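Long-range contact in heat shock protease HtrA (Thermotoga maritima, PDB 1L1J), which is probably a serine endopeptidase of the heat-shock response that cleaves proteins without ATP, represented here by its protease domain: residues C13-T25 with V75-L87. Residues are numbered along the deposited sequence; the frame is centred on the assembly and turned at random.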
loop_
_atom_site.group_PDB
_atom_site.type_symbol
_atom_site.label_atom_id
_atom_site.label_comp_id
_atom_site.label_asym_id
_atom_site.label_seq_id
_atom_site.Cartn_x
_atom_site.Cartn_y
_atom_site.Cartn_z
ATOM N N CYS A 13 12.863 -0.387 -6.431
ATOM C CA CYS A 13 11.974 -0.338 -5.279
ATOM C C CYS A 13 11.183 -1.599 -4.970
ATOM O O CYS A 13 10.626 -1.736 -3.877
ATOM C CB CYS A 13 11.024 0.839 -5.438
ATOM S SG CYS A 13 11.878 2.359 -5.915
ATOM N N ALA A 14 11.140 -2.529 -5.911
ATOM C CA ALA A 14 10.397 -3.770 -5.705
ATOM C C ALA A 14 10.795 -4.575 -4.455
ATOM O O ALA A 14 9.939 -4.992 -3.672
ATOM C CB ALA A 14 10.523 -4.649 -6.946
ATOM N N PRO A 15 12.102 -4.794 -4.246
ATOM C CA PRO A 15 12.544 -5.562 -3.085
ATOM C C PRO A 15 12.163 -4.989 -1.726
ATOM O O PRO A 15 12.408 -5.618 -0.702
ATOM C CB PRO A 15 14.048 -5.647 -3.294
ATOM C CG PRO A 15 14.352 -4.344 -3.896
ATOM C CD PRO A 15 13.258 -4.191 -4.930
ATOM N N ALA A 16 11.548 -3.812 -1.708
ATOM C CA ALA A 16 11.142 -3.197 -0.443
ATOM C C ALA A 16 9.618 -3.192 -0.283
ATOM O O ALA A 16 9.089 -2.724 0.741
ATOM C CB ALA A 16 11.684 -1.768 -0.355
ATOM N N VAL A 17 8.913 -3.714 -1.294
ATOM C CA VAL A 17 7.445 -3.770 -1.268
ATOM C C VAL A 17 7.005 -5.139 -0.749
ATOM O O VAL A 17 7.292 -6.159 -1.358
ATOM C CB VAL A 17 6.860 -3.527 -2.673
ATOM C CG1 VAL A 17 5.369 -3.288 -2.573
ATOM C CG2 VAL A 17 7.550 -2.339 -3.326
ATOM N N VAL A 18 6.295 -5.149 0.372
ATOM C CA VAL A 18 5.884 -6.396 1.001
ATOM C C VAL A 18 4.414 -6.743 0.914
ATOM O O VAL A 18 3.591 -5.941 0.493
ATOM C CB VAL A 18 6.239 -6.395 2.502
ATOM C CG1 VAL A 18 7.660 -5.927 2.714
ATOM C CG2 VAL A 18 5.267 -5.502 3.256
ATOM N N LYS A 19 4.113 -7.960 1.352
ATOM C CA LYS A 19 2.766 -8.520 1.395
ATOM C C LYS A 19 2.299 -8.459 2.857
ATOM O O LYS A 19 3.120 -8.412 3.771
ATOM C CB LYS A 19 2.811 -9.983 0.923
ATOM C CG LYS A 19 1.624 -10.844 1.353
ATOM C CD LYS A 19 1.907 -12.331 1.147
ATOM C CE LYS A 19 0.762 -13.199 1.697
ATOM N NZ LYS A 19 1.074 -14.665 1.721
ATOM N N ILE A 20 0.994 -8.458 3.085
ATOM C CA ILE A 20 0.492 -8.415 4.446
ATOM C C ILE A 20 -0.763 -9.272 4.588
ATOM O O ILE A 20 -1.861 -8.868 4.195
ATOM C CB ILE A 20 0.197 -6.963 4.880
ATOM C CG1 ILE A 20 1.481 -6.136 4.788
ATOM C CG2 ILE A 20 -0.333 -6.943 6.306
ATOM C CD1 ILE A 20 1.330 -4.709 5.213
ATOM N N ASP A 21 -0.579 -10.470 5.137
ATOM C CA ASP A 21 -1.673 -11.413 5.337
ATOM C C ASP A 21 -1.982 -11.566 6.820
ATOM O O ASP A 21 -1.083 -11.746 7.638
ATOM C CB ASP A 21 -1.338 -12.778 4.696
ATOM C CG ASP A 21 0.087 -13.257 5.000
ATOM O OD1 ASP A 21 1.045 -12.469 4.837
ATOM O OD2 ASP A 21 0.257 -14.439 5.381
ATOM N N VAL A 22 -3.269 -11.475 7.146
ATOM C CA VAL A 22 -3.760 -11.568 8.518
ATOM C C VAL A 22 -4.804 -12.681 8.644
ATOM O O VAL A 22 -5.880 -12.600 8.043
ATOM C CB VAL A 22 -4.393 -10.218 8.937
ATOM C CG1 VAL A 22 -5.021 -10.323 10.323
ATOM C CG2 VAL A 22 -3.333 -9.131 8.899
ATOM N N VAL A 23 -4.488 -13.712 9.431
ATOM C CA VAL A 23 -5.399 -14.845 9.619
ATOM C C VAL A 23 -6.710 -14.452 10.313
ATOM O O VAL A 23 -6.786 -13.416 10.981
ATOM C CB VAL A 23 -4.719 -15.978 10.427
ATOM C CG1 VAL A 23 -5.683 -17.150 10.609
ATOM C CG2 VAL A 23 -3.465 -16.444 9.707
ATOM N N LYS A 24 -7.741 -15.279 10.151
ATOM C CA LYS A 24 -9.027 -14.982 10.765
ATOM C C LYS A 24 -9.119 -15.476 12.209
ATOM O O LYS A 24 -8.221 -16.170 12.698
ATOM C CB LYS A 24 -10.171 -15.581 9.945
ATOM C CG LYS A 24 -11.518 -14.972 10.286
ATOM C CD LYS A 24 -12.648 -15.757 9.669
ATOM C CE LYS A 24 -12.669 -17.204 10.186
ATOM N NZ LYS A 24 -12.944 -17.326 11.654
ATOM N N THR A 25 -10.211 -15.100 12.876
ATOM C CA THR A 25 -10.475 -15.457 14.268
ATOM C C THR A 25 -9.508 -14.715 15.190
ATOM O O THR A 25 -8.441 -14.276 14.700
ATOM C CB THR A 25 -10.310 -16.980 14.521
ATOM O OG1 THR A 25 -10.933 -17.719 13.462
ATOM C CG2 THR A 25 -10.960 -17.374 15.855
ATOM N N VAL A 75 -6.106 -2.353 5.692
ATOM C CA VAL A 75 -5.430 -3.613 5.441
ATOM C C VAL A 75 -5.168 -4.259 6.795
ATOM O O VAL A 75 -5.910 -5.146 7.203
ATOM C CB VAL A 75 -4.106 -3.394 4.644
ATOM C CG1 VAL A 75 -3.302 -4.684 4.556
ATOM C CG2 VAL A 75 -4.441 -2.909 3.239
ATOM N N VAL A 76 -4.137 -3.791 7.498
ATOM C CA VAL A 76 -3.775 -4.317 8.814
ATOM C C VAL A 76 -4.831 -4.009 9.872
ATOM O O VAL A 76 -5.248 -4.894 10.614
ATOM C CB VAL A 76 -2.418 -3.751 9.285
ATOM C CG1 VAL A 76 -2.204 -4.057 10.757
ATOM C CG2 VAL A 76 -1.291 -4.358 8.463
ATOM N N GLY A 77 -5.258 -2.755 9.941
ATOM C CA GLY A 77 -6.265 -2.369 10.918
ATOM C C GLY A 77 -5.968 -2.886 12.313
ATOM O O GLY A 77 -4.811 -3.163 12.646
ATOM N N GLY A 78 -6.999 -3.009 13.139
ATOM C CA GLY A 78 -6.782 -3.522 14.479
ATOM C C GLY A 78 -6.454 -5.000 14.356
ATOM O O GLY A 78 -7.357 -5.844 14.405
ATOM N N ALA A 79 -5.169 -5.322 14.198
ATOM C CA ALA A 79 -4.759 -6.716 14.031
ATOM C C ALA A 79 -3.879 -7.308 15.126
ATOM O O ALA A 79 -3.016 -6.641 15.701
ATOM C CB ALA A 79 -4.080 -6.896 12.678
ATOM N N ASP A 80 -4.115 -8.588 15.382
ATOM C CA ASP A 80 -3.403 -9.362 16.391
ATOM C C ASP A 80 -2.409 -10.282 15.689
ATOM O O ASP A 80 -1.257 -10.427 16.109
ATOM C CB ASP A 80 -4.413 -10.211 17.173
ATOM C CG ASP A 80 -5.268 -11.104 16.256
ATOM O OD1 ASP A 80 -4.753 -12.123 15.738
ATOM O OD2 ASP A 80 -6.458 -10.780 16.042
ATOM N N ASN A 81 -2.889 -10.893 14.609
ATOM C CA ASN A 81 -2.118 -11.826 13.803
ATOM C C ASN A 81 -1.740 -11.165 12.479
ATOM O O ASN A 81 -2.532 -11.153 11.538
ATOM C CB ASN A 81 -2.963 -13.081 13.546
ATOM C CG ASN A 81 -2.250 -14.101 12.683
ATOM O OD1 ASN A 81 -1.292 -14.747 13.116
ATOM N ND2 ASN A 81 -2.712 -14.246 11.447
ATOM N N ILE A 82 -0.529 -10.623 12.410
ATOM C CA ILE A 82 -0.069 -9.954 11.201
ATOM C C ILE A 82 1.138 -10.651 10.601
ATOM O O ILE A 82 2.176 -10.766 11.250
ATOM C CB ILE A 82 0.324 -8.505 11.497
ATOM C CG1 ILE A 82 -0.805 -7.809 12.255
ATOM C CG2 ILE A 82 0.637 -7.777 10.197
ATOM C CD1 ILE A 82 -0.443 -6.428 12.745
ATOM N N THR A 83 1.009 -11.094 9.352
ATOM C CA THR A 83 2.098 -11.784 8.664
ATOM C C THR A 83 2.651 -10.950 7.495
ATOM O O THR A 83 1.901 -10.491 6.631
ATOM C CB THR A 83 1.630 -13.174 8.123
ATOM O OG1 THR A 83 0.931 -13.888 9.156
ATOM C CG2 THR A 83 2.834 -14.008 7.661
ATOM N N VAL A 84 3.967 -10.758 7.477
ATOM C CA VAL A 84 4.611 -9.992 6.419
ATOM C C VAL A 84 5.509 -10.874 5.562
ATOM O O VAL A 84 6.403 -11.546 6.076
ATOM C CB VAL A 84 5.452 -8.833 7.002
ATOM C CG1 VAL A 84 6.481 -8.354 5.982
ATOM C CG2 VAL A 84 4.536 -7.689 7.375
ATOM N N THR A 85 5.272 -10.869 4.255
ATOM C CA THR A 85 6.081 -11.677 3.349
ATOM C C THR A 85 6.898 -10.763 2.412
ATOM O O THR A 85 6.387 -9.758 1.911
ATOM C CB THR A 85 5.183 -12.635 2.522
ATOM O OG1 THR A 85 4.254 -13.300 3.393
ATOM C CG2 THR A 85 6.035 -13.676 1.808
ATOM N N MET A 86 8.164 -11.108 2.186
ATOM C CA MET A 86 9.032 -10.300 1.336
ATOM C C MET A 86 9.372 -10.909 -0.022
ATOM O O MET A 86 9.122 -12.088 -0.281
ATOM C CB MET A 86 10.338 -9.973 2.068
ATOM C CG MET A 86 10.326 -8.673 2.859
ATOM S SD MET A 86 11.945 -8.314 3.589
ATOM C CE MET A 86 12.834 -7.474 2.255
ATOM N N LEU A 87 9.958 -10.084 -0.883
ATOM C CA LEU A 87 10.326 -10.515 -2.217
ATOM C C LEU A 87 11.363 -11.618 -2.217
ATOM O O LEU A 87 11.314 -12.500 -3.076
ATOM C CB LEU A 87 10.851 -9.338 -3.048
ATOM C CG LEU A 87 9.961 -8.832 -4.187
ATOM C CD1 LEU A 87 10.773 -7.888 -5.049
ATOM C CD2 LEU A 87 9.446 -9.992 -5.026
#
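Lys-19, Ile-20 and Asp-21 pair with Thr-85, Val-84 and Thr-83 as antiparallel neighbours in the N-terminal beta-barrel of this chymotrypsin-like protease. Strand 17-23 lies between strands 83-85 and 54-64. The Lys-19 N to Thr-85 O bond is nearly straight, 168° at the hydrogen and 3.0 Å long; its return bond, from Thr-85 N to Lys-19 O, is weak. A second pair joins Asp-21 and Thr-83, with 2.8 Å from Thr-83 N to Asp-21 O. Ile-20 and Val-84 face the inside of the domain. With chi1 at -59°, Ile-20 CG2 is anti to the backbone N and CG1 anti to the carbonyl carbon. CG2 meets Val-76 CG2 at 3.5 Å, the two side chains crossing at about a right angle. It also lies 4.1 Å from Val-75 CG1. Through Ile-20, strand 17-23 packs on Val-75 and Val-76, the last residues of the short helix 73-76 that also holds His-74, the predicted charge-relay histidine. Beyond the strands, where Pro-15 comes level with Leu-87, Leu-87 CD1 packs on Ala-14 CB. The opposite face carries Lys-19, Asp-21, Thr-83 and Thr-85. Here the extended Lys-19 chain runs alongside Thr-85, and its NZ makes a long salt bridge of 3.8 Å to Asp-21 OD2.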